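Local coordinates for mitochondrial antiviral signaling protein (MAVS) (Equus caballus, PDB 4O9L) that probably relays antiviral innate immune signals at mitochondria by assembling through its caspase recruitment domain (CARD) into prion-like filaments, at residues V6-Y14 with D89-S97; N21-R29 with Y49-L58. The protein carries 1 engineered substitution. All blocks are in the same frame, centred on the assembly; numbering follows the deposited sequence.

Interaction 1 (V6-Y14 with D89-S97)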
loop_
_atom_site.group_PDB
_atom_site.type_symbol
_atom_site.label_atom_id
_atom_site.label_comp_id
_atom_site.label_asym_id
_atom_site.label_seq_id
_atom_site.Cartn_x
_atom_site.Cartn_y
_atom_site.Cartn_z
ATOM N N VAL A 6 4.160 -16.013 -4.141
ATOM C CA VAL A 6 5.195 -16.009 -3.121
ATOM C C VAL A 6 5.800 -14.604 -2.972
ATOM O O VAL A 6 5.996 -14.122 -1.855
ATOM C CB VAL A 6 6.274 -17.071 -3.425
ATOM C CG1 VAL A 6 7.477 -16.901 -2.497
ATOM C CG2 VAL A 6 5.679 -18.483 -3.262
ATOM N N ALA A 7 6.034 -13.935 -4.102
ATOM C CA ALA A 7 6.631 -12.596 -4.103
ATOM C C ALA A 7 5.722 -11.564 -3.439
ATOM O O ALA A 7 6.187 -10.709 -2.673
ATOM C CB ALA A 7 6.986 -12.168 -5.518
ATOM N N GLU A 8 4.425 -11.641 -3.724
ATOM C CA GLU A 8 3.458 -10.754 -3.070
ATOM C C GLU A 8 3.450 -10.929 -1.554
ATOM O O GLU A 8 3.495 -9.957 -0.811
ATOM C CB GLU A 8 2.046 -10.954 -3.652
ATOM C CG GLU A 8 1.820 -10.188 -4.957
ATOM C CD GLU A 8 0.501 -10.528 -5.625
ATOM O OE1 GLU A 8 0.004 -11.663 -5.443
ATOM O OE2 GLU A 8 -0.041 -9.655 -6.330
ATOM N N ASP A 9 3.387 -12.172 -1.107
ATOM C CA ASP A 9 3.374 -12.479 0.319
ATOM C C ASP A 9 4.640 -11.980 1.007
ATOM O O ASP A 9 4.579 -11.368 2.084
ATOM C CB ASP A 9 3.240 -13.985 0.518
ATOM C CG ASP A 9 3.412 -14.394 1.967
ATOM O OD1 ASP A 9 2.552 -14.036 2.791
ATOM O OD2 ASP A 9 4.407 -15.080 2.282
ATOM N N LYS A 10 5.782 -12.244 0.378
ATOM C CA LYS A 10 7.077 -11.797 0.886
ATOM C C LYS A 10 7.101 -10.283 1.035
ATOM O O LYS A 10 7.613 -9.742 2.027
ATOM C CB LYS A 10 8.192 -12.241 -0.067
ATOM C CG LYS A 10 9.552 -11.644 0.246
ATOM C CD LYS A 10 10.610 -12.143 -0.732
ATOM C CE LYS A 10 10.729 -13.669 -0.699
ATOM N NZ LYS A 10 11.334 -14.181 -1.964
ATOM N N THR A 11 6.527 -9.601 0.050
ATOM C CA THR A 11 6.445 -8.146 0.074
ATOM C C THR A 11 5.524 -7.667 1.201
ATOM O O THR A 11 5.892 -6.778 1.969
ATOM C CB THR A 11 5.969 -7.582 -1.279
ATOM O OG1 THR A 11 6.835 -8.055 -2.317
ATOM C CG2 THR A 11 5.987 -6.032 -1.272
ATOM N N PHE A 12 4.339 -8.269 1.310
ATOM C CA PHE A 12 3.427 -7.904 2.384
ATOM C C PHE A 12 4.082 -8.099 3.756
ATOM O O PHE A 12 3.948 -7.257 4.650
ATOM C CB PHE A 12 2.118 -8.691 2.295
ATOM C CG PHE A 12 1.126 -8.314 3.363
ATOM C CD1 PHE A 12 0.307 -7.204 3.202
ATOM C CD2 PHE A 12 1.032 -9.053 4.533
ATOM C CE1 PHE A 12 -0.601 -6.836 4.197
ATOM C CE2 PHE A 12 0.134 -8.693 5.535
ATOM C CZ PHE A 12 -0.686 -7.597 5.370
ATOM N N GLN A 13 4.801 -9.203 3.918
ATOM C CA GLN A 13 5.435 -9.492 5.197
ATOM C C GLN A 13 6.553 -8.500 5.505
ATOM O O GLN A 13 6.769 -8.123 6.661
ATOM C CB GLN A 13 5.950 -10.937 5.233
ATOM C CG GLN A 13 4.844 -11.999 5.112
ATOM C CD GLN A 13 3.722 -11.825 6.136
ATOM O OE1 GLN A 13 3.964 -11.463 7.293
ATOM N NE2 GLN A 13 2.486 -12.093 5.713
ATOM N N TYR A 14 7.255 -8.069 4.469
ATOM C CA TYR A 14 8.299 -7.071 4.636
ATOM C C TYR A 14 7.702 -5.755 5.135
ATOM O O TYR A 14 8.212 -5.162 6.095
ATOM C CB TYR A 14 9.056 -6.854 3.322
ATOM C CG TYR A 14 10.019 -5.687 3.368
ATOM C CD1 TYR A 14 11.271 -5.809 3.963
ATOM C CD2 TYR A 14 9.675 -4.461 2.813
ATOM C CE1 TYR A 14 12.163 -4.727 3.998
ATOM C CE2 TYR A 14 10.550 -3.373 2.844
ATOM C CZ TYR A 14 11.788 -3.510 3.436
ATOM O OH TYR A 14 12.648 -2.426 3.457
ATOM N N ASP A 89 11.544 1.909 -4.312
ATOM C CA ASP A 89 12.712 1.086 -4.637
ATOM C C ASP A 89 12.891 -0.082 -3.660
ATOM O O ASP A 89 13.268 -1.186 -4.061
ATOM C CB ASP A 89 14.005 1.918 -4.680
ATOM C CG ASP A 89 14.044 2.900 -5.851
ATOM O OD1 ASP A 89 13.318 2.691 -6.850
ATOM O OD2 ASP A 89 14.809 3.889 -5.766
ATOM N N GLU A 90 12.628 0.152 -2.380
ATOM C CA GLU A 90 12.835 -0.906 -1.393
ATOM C C GLU A 90 11.802 -2.020 -1.563
ATOM O O GLU A 90 12.124 -3.212 -1.423
ATOM C CB GLU A 90 12.831 -0.345 0.034
ATOM C CG GLU A 90 14.087 0.474 0.371
ATOM C CD GLU A 90 15.379 -0.294 0.087
ATOM O OE1 GLU A 90 15.700 -1.247 0.836
ATOM O OE2 GLU A 90 16.075 0.053 -0.893
ATOM N N VAL A 91 10.570 -1.627 -1.879
ATOM C CA VAL A 91 9.480 -2.581 -2.099
ATOM C C VAL A 91 9.769 -3.422 -3.338
ATOM O O VAL A 91 9.609 -4.637 -3.309
ATOM C CB VAL A 91 8.104 -1.861 -2.251
ATOM C CG1 VAL A 91 7.016 -2.829 -2.757
ATOM C CG2 VAL A 91 7.670 -1.257 -0.934
ATOM N N ALA A 92 10.199 -2.779 -4.426
ATOM C CA ALA A 92 10.549 -3.517 -5.637
ATOM C C ALA A 92 11.699 -4.495 -5.387
ATOM O O ALA A 92 11.715 -5.603 -5.930
ATOM C CB ALA A 92 10.910 -2.569 -6.761
ATOM N N ARG A 93 12.681 -4.070 -4.597
ATOM C CA ARG A 93 13.824 -4.928 -4.295
ATOM C C ARG A 93 13.378 -6.202 -3.556
ATOM O O ARG A 93 13.824 -7.307 -3.887
ATOM C CB ARG A 93 14.878 -4.148 -3.506
ATOM C CG ARG A 93 16.177 -4.887 -3.251
ATOM C CD ARG A 93 16.935 -4.198 -2.126
ATOM N NE ARG A 93 15.997 -3.696 -1.123
ATOM C CZ ARG A 93 15.653 -4.344 -0.011
ATOM N NH1 ARG A 93 14.776 -3.798 0.824
ATOM N NH2 ARG A 93 16.188 -5.529 0.269
ATOM N N ILE A 94 12.481 -6.061 -2.580
ATOM C CA ILE A 94 11.963 -7.237 -1.862
ATOM C C ILE A 94 11.158 -8.151 -2.796
ATOM O O ILE A 94 11.341 -9.368 -2.798
ATOM C CB ILE A 94 11.093 -6.840 -0.645
ATOM C CG1 ILE A 94 11.953 -6.150 0.420
ATOM C CG2 ILE A 94 10.408 -8.056 -0.048
ATOM C CD1 ILE A 94 13.079 -7.027 0.969
ATOM N N TYR A 95 10.276 -7.554 -3.593
ATOM C CA TYR A 95 9.429 -8.306 -4.512
ATOM C C TYR A 95 10.247 -9.200 -5.441
ATOM O O TYR A 95 9.867 -10.342 -5.720
ATOM C CB TYR A 95 8.585 -7.342 -5.334
ATOM C CG TYR A 95 7.711 -8.012 -6.365
ATOM C CD1 TYR A 95 6.454 -8.488 -6.026
ATOM C CD2 TYR A 95 8.139 -8.160 -7.683
ATOM C CE1 TYR A 95 5.642 -9.096 -6.968
ATOM C CE2 TYR A 95 7.332 -8.767 -8.633
ATOM C CZ TYR A 95 6.090 -9.229 -8.268
ATOM O OH TYR A 95 5.286 -9.834 -9.201
ATOM N N HIS A 96 11.368 -8.675 -5.930
ATOM C CA HIS A 96 12.196 -9.423 -6.879
ATOM C C HIS A 96 13.242 -10.314 -6.214
ATOM O O HIS A 96 13.976 -11.021 -6.909
ATOM C CB HIS A 96 12.882 -8.476 -7.874
ATOM C CG HIS A 96 11.941 -7.835 -8.843
ATOM N ND1 HIS A 96 11.293 -8.554 -9.826
ATOM C CD2 HIS A 96 11.529 -6.551 -8.984
ATOM C CE1 HIS A 96 10.526 -7.741 -10.531
ATOM N NE2 HIS A 96 10.651 -6.517 -10.040
ATOM N N SER A 97 13.321 -10.272 -4.883
ATOM C CA SER A 97 14.313 -11.051 -4.135
ATOM C C SER A 97 13.955 -12.543 -4.008
ATOM O O SER A 97 12.812 -12.959 -4.270
ATOM C CB SER A 97 14.535 -10.449 -2.735
ATOM O OG SER A 97 13.422 -10.689 -1.875
#
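A7 meets Y95 between helix 6-17 and helix 85-96, the first and last of the CARD; A7 CA and Y95 CA, 5.1 Å apart, are the closest CA pair between the segments. The small methyl suits this place, because A7 CB lies over one face of the Y95 ring, offset toward its rim, in a CH-pi contact 4.0 Å from the centroid. The hydroxyl of that ring is held by H73 of helix 71-81. One turn on, the K10 side chain runs obliquely over that of I94, CG against CG2, and a late bend carries the amine to the last residue, where K10 NZ donates to S97 O at 3.0 Å from above the carbonyl plane. The aliphatic chain packs while its ammonium group stays at the outer side. T11 divides its two branches. T11 OG1 sits at the edge of the Y95 ring and donates back to A7 O at 2.8 Å, which also takes the T11 backbone N from the opposite face; T11 CG2 meets V91 CG1 at 3.7 Å. Y14, with its CG anti to the backbone N (chi1 172°), turns one ring face onto I94, whose CG1 stands 3.5 Å from the centroid and only 10° off the normal. Near the phenol oxygen lies the guanidinium edge of R93, itself in a salt bridge with E90. The segment axes approach to 8.4 Å, with 136° between their directions. The contact is mainly apolar, with alkyl groups over two ring faces, and the one direct hydrogen bond between the segments lies at its outer side.

Interaction 2 (N21-R29 with Y49-L58). Engineered in segment 21-29: R29 (natural residue Glu).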
loop_
_atom_site.group_PDB
_atom_site.type_symbol
_atom_site.label_atom_id
_atom_site.label_comp_id
_atom_site.label_asym_id
_atom_site.label_seq_id
_atom_site.Cartn_x
_atom_site.Cartn_y
_atom_site.Cartn_z
ATOM N N ASN A 21 8.993 2.188 8.714
ATOM C CA ASN A 21 9.622 2.741 7.516
ATOM C C ASN A 21 8.617 3.407 6.591
ATOM O O ASN A 21 8.988 4.253 5.763
ATOM C CB ASN A 21 10.353 1.647 6.730
ATOM C CG ASN A 21 11.578 1.120 7.451
ATOM O OD1 ASN A 21 11.827 1.454 8.613
ATOM N ND2 ASN A 21 12.356 0.280 6.758
ATOM N N PHE A 22 7.347 3.016 6.726
ATOM C CA PHE A 22 6.299 3.439 5.801
ATOM C C PHE A 22 5.384 4.507 6.402
ATOM O O PHE A 22 4.392 4.908 5.794
ATOM C CB PHE A 22 5.509 2.207 5.315
ATOM C CG PHE A 22 6.333 1.283 4.446
ATOM C CD1 PHE A 22 6.425 1.500 3.076
ATOM C CD2 PHE A 22 7.065 0.247 5.004
ATOM C CE1 PHE A 22 7.217 0.680 2.271
ATOM C CE2 PHE A 22 7.857 -0.579 4.211
ATOM C CZ PHE A 22 7.929 -0.364 2.840
ATOM N N SER A 23 5.738 4.996 7.587
ATOM C CA SER A 23 4.836 5.871 8.339
ATOM C C SER A 23 4.610 7.252 7.718
ATOM O O SER A 23 3.661 7.951 8.077
ATOM C CB SER A 23 5.311 6.020 9.786
ATOM O OG SER A 23 6.476 6.821 9.849
ATOM N N ARG A 24 5.472 7.653 6.793
ATOM C CA ARG A 24 5.339 8.974 6.183
ATOM C C ARG A 24 4.484 8.988 4.915
ATOM O O ARG A 24 4.321 10.031 4.282
ATOM C CB ARG A 24 6.712 9.621 5.948
ATOM C CG ARG A 24 7.255 10.330 7.192
ATOM C CD ARG A 24 8.761 10.583 7.100
ATOM N NE ARG A 24 9.508 9.334 6.968
ATOM C CZ ARG A 24 9.851 8.550 7.986
ATOM N NH1 ARG A 24 10.522 7.427 7.768
ATOM N NH2 ARG A 24 9.517 8.888 9.224
ATOM N N ILE A 25 3.927 7.835 4.551
ATOM C CA ILE A 25 2.889 7.812 3.529
ATOM C C ILE A 25 1.736 8.637 4.094
ATOM O O ILE A 25 1.408 8.513 5.278
ATOM C CB ILE A 25 2.413 6.367 3.255
ATOM C CG1 ILE A 25 3.563 5.541 2.668
ATOM C CG2 ILE A 25 1.183 6.338 2.329
ATOM C CD1 ILE A 25 3.215 4.077 2.443
ATOM N N HIS A 26 1.154 9.509 3.278
ATOM C CA HIS A 26 -0.073 10.188 3.665
ATOM C C HIS A 26 -1.209 9.479 2.944
ATOM O O HIS A 26 -1.286 9.527 1.715
ATOM C CB HIS A 26 -0.040 11.660 3.261
ATOM C CG HIS A 26 -1.265 12.424 3.665
ATOM N ND1 HIS A 26 -1.653 13.595 3.046
ATOM C CD2 HIS A 26 -2.188 12.187 4.630
ATOM C CE1 HIS A 26 -2.761 14.043 3.610
ATOM N NE2 HIS A 26 -3.108 13.205 4.572
ATOM N N VAL A 27 -2.081 8.821 3.699
ATOM C CA VAL A 27 -3.110 7.969 3.097
ATOM C C VAL A 27 -3.956 8.692 2.051
ATOM O O VAL A 27 -4.166 8.186 0.939
ATOM C CB VAL A 27 -4.023 7.332 4.174
ATOM C CG1 VAL A 27 -5.276 6.697 3.534
ATOM C CG2 VAL A 27 -3.248 6.297 4.963
ATOM N N LEU A 28 -4.422 9.887 2.386
ATOM C CA LEU A 28 -5.334 10.596 1.497
ATOM C C LEU A 28 -4.670 10.929 0.170
ATOM O O LEU A 28 -5.299 10.859 -0.881
ATOM C CB LEU A 28 -5.874 11.859 2.168
ATOM C CG LEU A 28 -6.951 11.661 3.236
ATOM C CD1 LEU A 28 -7.637 13.013 3.509
ATOM C CD2 LEU A 28 -7.975 10.603 2.817
ATOM N N ARG A 29 -3.387 11.271 0.222
ATOM C CA ARG A 29 -2.643 11.593 -0.983
ATOM C C ARG A 29 -2.374 10.373 -1.858
ATOM O O ARG A 29 -2.413 10.474 -3.079
ATOM C CB ARG A 29 -1.314 12.269 -0.631
ATOM C CG ARG A 29 -0.489 12.617 -1.845
ATOM C CD ARG A 29 0.793 13.349 -1.480
ATOM N NE ARG A 29 1.503 13.749 -2.687
ATOM C CZ ARG A 29 2.752 14.195 -2.704
ATOM N NH1 ARG A 29 3.315 14.534 -3.861
ATOM N NH2 ARG A 29 3.428 14.295 -1.566
ATOM N N TYR A 49 -10.076 6.864 7.047
ATOM C CA TYR A 49 -9.105 7.905 7.360
ATOM C C TYR A 49 -9.721 8.977 8.249
ATOM O O TYR A 49 -9.147 9.348 9.277
ATOM C CB TYR A 49 -8.541 8.545 6.080
ATOM C CG TYR A 49 -7.505 9.612 6.370
ATOM C CD1 TYR A 49 -6.159 9.283 6.503
ATOM C CD2 TYR A 49 -7.878 10.942 6.539
ATOM C CE1 TYR A 49 -5.215 10.252 6.789
ATOM C CE2 TYR A 49 -6.942 11.917 6.825
ATOM C CZ TYR A 49 -5.611 11.569 6.946
ATOM O OH TYR A 49 -4.683 12.546 7.230
ATOM N N GLU A 50 -10.884 9.481 7.851
ATOM C CA GLU A 50 -11.503 10.586 8.579
ATOM C C GLU A 50 -11.701 10.234 10.053
ATOM O O GLU A 50 -11.437 11.052 10.937
ATOM C CB GLU A 50 -12.841 10.980 7.947
ATOM C CG GLU A 50 -13.552 12.105 8.701
ATOM C CD GLU A 50 -14.860 12.513 8.046
ATOM O OE1 GLU A 50 -14.868 12.739 6.819
ATOM O OE2 GLU A 50 -15.884 12.607 8.755
ATOM N N ARG A 51 -12.128 8.997 10.303
ATOM C CA ARG A 51 -12.447 8.541 11.650
ATOM C C ARG A 51 -11.217 8.137 12.475
ATOM O O ARG A 51 -11.083 8.529 13.643
ATOM C CB ARG A 51 -13.454 7.378 11.584
ATOM C CG ARG A 51 -13.889 6.866 12.950
ATOM C CD ARG A 51 -15.145 5.994 12.865
ATOM N NE ARG A 51 -15.583 5.597 14.200
ATOM C CZ ARG A 51 -16.824 5.253 14.517
ATOM N NH1 ARG A 51 -17.769 5.247 13.584
ATOM N NH2 ARG A 51 -17.112 4.902 15.768
ATOM N N TRP A 52 -10.325 7.351 11.867
ATOM C CA TRP A 52 -9.210 6.735 12.604
ATOM C C TRP A 52 -7.854 7.403 12.391
ATOM O O TRP A 52 -6.919 7.178 13.163
ATOM C CB TRP A 52 -9.107 5.228 12.308
ATOM C CG TRP A 52 -10.179 4.411 12.996
ATOM C CD1 TRP A 52 -10.168 3.960 14.283
ATOM C CD2 TRP A 52 -11.417 3.965 12.421
ATOM N NE1 TRP A 52 -11.321 3.250 14.547
ATOM C CE2 TRP A 52 -12.103 3.237 13.423
ATOM C CE3 TRP A 52 -12.007 4.103 11.162
ATOM C CZ2 TRP A 52 -13.351 2.653 13.198
ATOM C CZ3 TRP A 52 -13.244 3.521 10.937
ATOM C CH2 TRP A 52 -13.903 2.799 11.954
ATOM N N GLY A 53 -7.729 8.227 11.360
ATOM C CA GLY A 53 -6.479 8.935 11.163
ATOM C C GLY A 53 -5.483 8.128 10.349
ATOM O O GLY A 53 -5.742 6.974 9.984
ATOM N N ASN A 54 -4.332 8.730 10.072
ATOM C CA ASN A 54 -3.384 8.160 9.120
ATOM C C ASN A 54 -2.809 6.807 9.537
ATOM O O ASN A 54 -2.796 5.849 8.757
ATOM C CB ASN A 54 -2.238 9.146 8.856
ATOM C CG ASN A 54 -1.499 8.838 7.571
ATOM O OD1 ASN A 54 -2.026 9.071 6.474
ATOM N ND2 ASN A 54 -0.270 8.306 7.691
ATOM N N GLN A 55 -2.339 6.732 10.776
ATOM C CA GLN A 55 -1.590 5.573 11.236
ATOM C C GLN A 55 -2.424 4.283 11.205
ATOM O O GLN A 55 -1.990 3.282 10.638
ATOM C CB GLN A 55 -1.016 5.852 12.628
ATOM C CG GLN A 55 -0.308 4.684 13.284
ATOM C CD GLN A 55 0.134 5.009 14.702
ATOM O OE1 GLN A 55 -0.668 4.968 15.641
ATOM N NE2 GLN A 55 1.410 5.343 14.863
ATOM N N ASP A 56 -3.625 4.305 11.781
ATOM C CA ASP A 56 -4.476 3.116 11.759
ATOM C C ASP A 56 -5.007 2.802 10.362
ATOM O O ASP A 56 -5.136 1.629 9.995
ATOM C CB ASP A 56 -5.629 3.230 12.764
ATOM C CG ASP A 56 -5.165 3.074 14.206
ATOM O OD1 ASP A 56 -4.202 2.316 14.446
ATOM O OD2 ASP A 56 -5.767 3.705 15.101
ATOM N N THR A 57 -5.298 3.844 9.583
ATOM C CA THR A 57 -5.813 3.663 8.221
ATOM C C THR A 57 -4.737 3.103 7.290
ATOM O O THR A 57 -5.027 2.360 6.348
ATOM C CB THR A 57 -6.391 4.983 7.668
ATOM O OG1 THR A 57 -7.333 5.494 8.619
ATOM C CG2 THR A 57 -7.105 4.758 6.341
ATOM N N LEU A 58 -3.487 3.437 7.574
ATOM C CA LEU A 58 -2.388 2.886 6.808
ATOM C C LEU A 58 -2.317 1.365 6.998
ATOM O O LEU A 58 -2.067 0.624 6.040
ATOM C CB LEU A 58 -1.079 3.568 7.209
ATOM C CG LEU A 58 0.128 3.263 6.332
ATOM C CD1 LEU A 58 -0.139 3.684 4.893
ATOM C CD2 LEU A 58 1.365 3.971 6.891
HETATM O O HOH W 1 1.701 7.145 9.680
#
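V27, L58 and Y49 lose the most surface here, and V27 is the knob: its side chain fits a hole formed by Y49, N54, T57 and L58 on helix 39-66. A beta-branched residue fills such a hole compactly, V27 CG1 reaching T57 CG2 while V27 CG2 lies against N54 and L58. The Y49 ring flanks it, V27 CB being 3.7 Å from Y49 CD1. On the Y49 face, L28 CG makes a CH-pi contact 3.6 Å from the centroid, and at the phenol end H26 NE2 donates to Y49 OH at 3.2 Å, the hydroxyl lying close to the imidazole plane. This joins short helix 27-30 and the preceding turn to long helix 39-66 within the CARD's death-fold helical bundle. H26 is the N-cap residue, and just past it the backbone N of V27 donates to N54 OD1 at 2.8 Å, almost straight at 177°. The N54 side-chain amide also donates: N54 ND2 gives one hydrogen to I25 O at 2.9 Å and another to a water that donates to S23 O. Asparagine suits because it accepts and donates at once, which fixes the amide's rotation. The helix kinks after G53, where a CB would be jammed against the W52 carbonyl O, so glycine fits. L58 swings CG to the far side of its own nitrogen (chi1 -170°), putting L58 CD1 3.9 Å from I25 CG2 and CD2 on the F22 carbonyl.

Overall arrangement
Interactions 1 and 2 lie on opposite sides of the centre of the CARD, with their own centres about 21 Å apart. Interaction 1 brings together the first and last helices of the chain, and interaction 2 ties two segments that both fall within the sequence between them. F22 is the main link: its ring, from the turn of 21-29, packs with F22 CE1 3.8 Å from V91 CG2 and F22 CZ 4.0 Å from Y14 CE2, so it touches both helices of interaction 1. The two contacts also differ in character, the first being mainly ring-face packing near the surface, the second partly buried, combining a knob-into-hole fit with hydrogen bonds between N54 and the backbone.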